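Local structure of folylpolyglutamate synthase protein FOLC (Mycobacterium tuberculosis, 2VOS) at residues V401-N406 / A416-A421. The protein probably adds glutamate to dihydropteroate and extends the polyglutamate tail of tetrahydrofolate, at the expense of ATP. Sequence-based numbering, arbitrary orientation.
Sequences VVVTHN and ALALAA
V403 pushes both of its methyl groups against L417, A418 and A421, where helix 414-425 packs on strand 400-403 in a beta-alpha-beta unit completed by the parallel strand 430-432. The unit belongs to the Mur ligase glutamate ligase domain. Over the two segments the helix runs nearly antiparallel to the strand, at 154°, with their axes 8.7 Å apart, as expected for a crossover helix lying on its own sheet.

The two branches of V403 divide the helix surface between them. CG1, anti to the carbonyl carbon (chi1 -62°), reaches between L417 and A421, one turn apart: it lies 3.8 Å from L417 CG and 3.9 Å from A421 CB. CG2 faces the main chain of A418, 3.7 Å from A418 CA, and also touches the CB methyl of that alanine. At A418 the valine thus meets helix backbone as well as side chain.

L417 crosses V403 at a slant. With its CG anti to the backbone N (chi1 -178°), it extends toward the strand and sets CD2 3.8 Å from V403 CB. Earlier in the strand, V401 CG1 makes a looser contact of 4.2 Å with A421 CB. No hydrogen bond links the segments; the interface is buried and apolar. V387 touches L417 and A420, and L391 touches A420 and A421, so helix 387-394 flanks this one, while T404 turns its hydroxyl to A433 O. Beyond V403, the L417 CD2 methyl rests 3.8 Å from the carbonyl oxygen T404 O.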
ATOM      1  N   VAL A 401      -2.042 -14.120 -21.000  1.00 42.63           N
ATOM      2  CA  VAL A 401      -1.092 -13.522 -20.100  1.00 42.73           C
ATOM      3  C   VAL A 401       0.327 -13.696 -20.654  1.00 43.55           C
ATOM      4  O   VAL A 401       0.637 -14.722 -21.290  1.00 43.67           O
ATOM      5  CB  VAL A 401      -1.316 -14.108 -18.694  1.00 44.03           C
ATOM      6  CG1 VAL A 401      -1.065 -15.670 -18.690  1.00 42.87           C
ATOM      7  CG2 VAL A 401      -0.506 -13.368 -17.658  1.00 45.91           C
ATOM      8  N   VAL A 402       1.167 -12.675 -20.473  1.00 42.28           N
ATOM      9  CA  VAL A 402       2.604 -12.777 -20.765  1.00 42.14           C
ATOM     10  C   VAL A 402       3.294 -12.769 -19.416  1.00 42.65           C
ATOM     11  O   VAL A 402       3.177 -11.788 -18.678  1.00 44.19           O
ATOM     12  CB  VAL A 402       3.095 -11.522 -21.550  1.00 41.94           C
ATOM     13  CG1 VAL A 402       4.570 -11.711 -21.997  1.00 40.90           C
ATOM     14  CG2 VAL A 402       2.169 -11.267 -22.764  1.00 38.81           C
ATOM     15  N   VAL A 403       3.992 -13.846 -19.081  1.00 43.38           N
ATOM     16  CA  VAL A 403       4.690 -13.947 -17.804  1.00 42.77           C
ATOM     17  C   VAL A 403       6.142 -13.590 -17.991  1.00 43.38           C
ATOM     18  O   VAL A 403       6.743 -13.883 -19.027  1.00 42.28           O
ATOM     19  CB  VAL A 403       4.564 -15.358 -17.182  1.00 43.60           C
ATOM     20  CG1 VAL A 403       3.103 -15.698 -16.893  1.00 42.84           C
ATOM     21  CG2 VAL A 403       5.106 -16.384 -18.099  1.00 41.65           C
ATOM     22  N   THR A 404       6.709 -12.907 -17.002  1.00 44.08           N
ATOM     23  CA  THR A 404       8.056 -12.417 -17.111  1.00 44.29           C
ATOM     24  C   THR A 404       8.669 -12.310 -15.711  1.00 44.56           C
ATOM     25  O   THR A 404       8.184 -12.932 -14.763  1.00 44.38           O
ATOM     26  CB  THR A 404       8.094 -11.066 -17.941  1.00 44.88           C
ATOM     27  OG1 THR A 404       9.451 -10.684 -18.178  1.00 44.59           O
ATOM     28  CG2 THR A 404       7.390  -9.936 -17.228  1.00 43.42           C
ATOM     29  N   HIS A 405       9.761 -11.556 -15.601  1.00 45.64           N
ATOM     30  CA  HIS A 405      10.546 -11.418 -14.360  1.00 46.22           C
ATOM     31  C   HIS A 405      10.716  -9.916 -14.191  1.00 45.72           C
ATOM     32  O   HIS A 405      11.198  -9.267 -15.120  1.00 46.40           O
ATOM     33  CB  HIS A 405      11.927 -12.058 -14.566  1.00 46.19           C
ATOM     34  CG  HIS A 405      12.762 -12.141 -13.327  1.00 48.16           C
ATOM     35  ND1 HIS A 405      13.257 -11.024 -12.682  1.00 48.77           N
ATOM     36  CD2 HIS A 405      13.203 -13.214 -12.620  1.00 47.84           C
ATOM     37  CE1 HIS A 405      13.949 -11.401 -11.620  1.00 47.61           C
ATOM     38  NE2 HIS A 405      13.946 -12.728 -11.569  1.00 50.50           N
ATOM     39  N   ASN A 406      10.357  -9.364 -13.039  1.00 45.15           N
ATOM     40  CA  ASN A 406      10.352  -7.909 -12.873  1.00 45.22           C
ATOM     41  C   ASN A 406      11.692  -7.350 -12.406  1.00 45.28           C
ATOM     42  O   ASN A 406      11.783  -6.149 -12.069  1.00 44.91           O
ATOM     43  CB  ASN A 406       9.288  -7.498 -11.888  1.00 43.53           C
ATOM     44  CG  ASN A 406       9.488  -8.150 -10.487  1.00 45.50           C
ATOM     45  OD1 ASN A 406      10.583  -8.602 -10.128  1.00 43.23           O
ATOM     46  ND2 ASN A 406       8.407  -8.180  -9.702  1.00 43.10           N
ATOM     47  N   ALA A 416       8.960 -21.086 -13.869  1.00 44.85           N
ATOM     48  CA  ALA A 416       8.048 -21.504 -12.821  1.00 44.35           C
ATOM     49  C   ALA A 416       6.709 -20.764 -12.971  1.00 43.43           C
ATOM     50  O   ALA A 416       5.654 -21.363 -12.779  1.00 43.04           O
ATOM     51  CB  ALA A 416       8.664 -21.270 -11.411  1.00 44.79           C
ATOM     52  N   LEU A 417       6.750 -19.469 -13.304  1.00 42.14           N
ATOM     53  CA  LEU A 417       5.516 -18.671 -13.383  1.00 41.20           C
ATOM     54  C   LEU A 417       4.686 -19.106 -14.631  1.00 41.74           C
ATOM     55  O   LEU A 417       3.447 -19.195 -14.596  1.00 41.17           O
ATOM     56  CB  LEU A 417       5.846 -17.175 -13.440  1.00 39.44           C
ATOM     57  CG  LEU A 417       4.655 -16.200 -13.483  1.00 40.18           C
ATOM     58  CD1 LEU A 417       3.733 -16.521 -12.305  1.00 38.18           C
ATOM     59  CD2 LEU A 417       5.086 -14.733 -13.456  1.00 36.85           C
ATOM     60  N   ALA A 418       5.383 -19.354 -15.731  1.00 41.73           N
ATOM     61  CA  ALA A 418       4.748 -19.869 -16.936  1.00 43.25           C
ATOM     62  C   ALA A 418       3.959 -21.186 -16.695  1.00 43.84           C
ATOM     63  O   ALA A 418       2.852 -21.373 -17.195  1.00 43.69           O
ATOM     64  CB  ALA A 418       5.839 -20.133 -18.029  1.00 43.10           C
ATOM     65  N   LEU A 419       4.579 -22.129 -16.011  1.00 44.14           N
ATOM     66  CA  LEU A 419       3.902 -23.369 -15.651  1.00 45.40           C
ATOM     67  C   LEU A 419       2.679 -23.111 -14.736  1.00 45.42           C
ATOM     68  O   LEU A 419       1.592 -23.608 -15.007  1.00 45.51           O
ATOM     69  CB  LEU A 419       4.918 -24.279 -14.974  1.00 45.66           C
ATOM     70  CG  LEU A 419       4.608 -25.657 -14.423  1.00 48.05           C
ATOM     71  CD1 LEU A 419       4.111 -26.616 -15.537  1.00 48.35           C
ATOM     72  CD2 LEU A 419       5.938 -26.149 -13.823  1.00 50.21           C
ATOM     73  N   ALA A 420       2.865 -22.328 -13.661  1.00 45.21           N
ATOM     74  CA  ALA A 420       1.760 -21.929 -12.781  1.00 44.71           C
ATOM     75  C   ALA A 420       0.602 -21.352 -13.618  1.00 44.29           C
ATOM     76  O   ALA A 420      -0.531 -21.827 -13.513  1.00 45.18           O
ATOM     77  CB  ALA A 420       2.228 -20.918 -11.704  1.00 43.06           C
ATOM     78  N   ALA A 421       0.896 -20.360 -14.464  1.00 44.22           N
ATOM     79  CA  ALA A 421      -0.066 -19.768 -15.386  1.00 43.42           C
ATOM     80  C   ALA A 421      -0.743 -20.811 -16.267  1.00 43.89           C
ATOM     81  O   ALA A 421      -1.971 -20.793 -16.428  1.00 42.62           O
ATOM     82  CB  ALA A 421       0.610 -18.679 -16.275  1.00 43.56           C
TER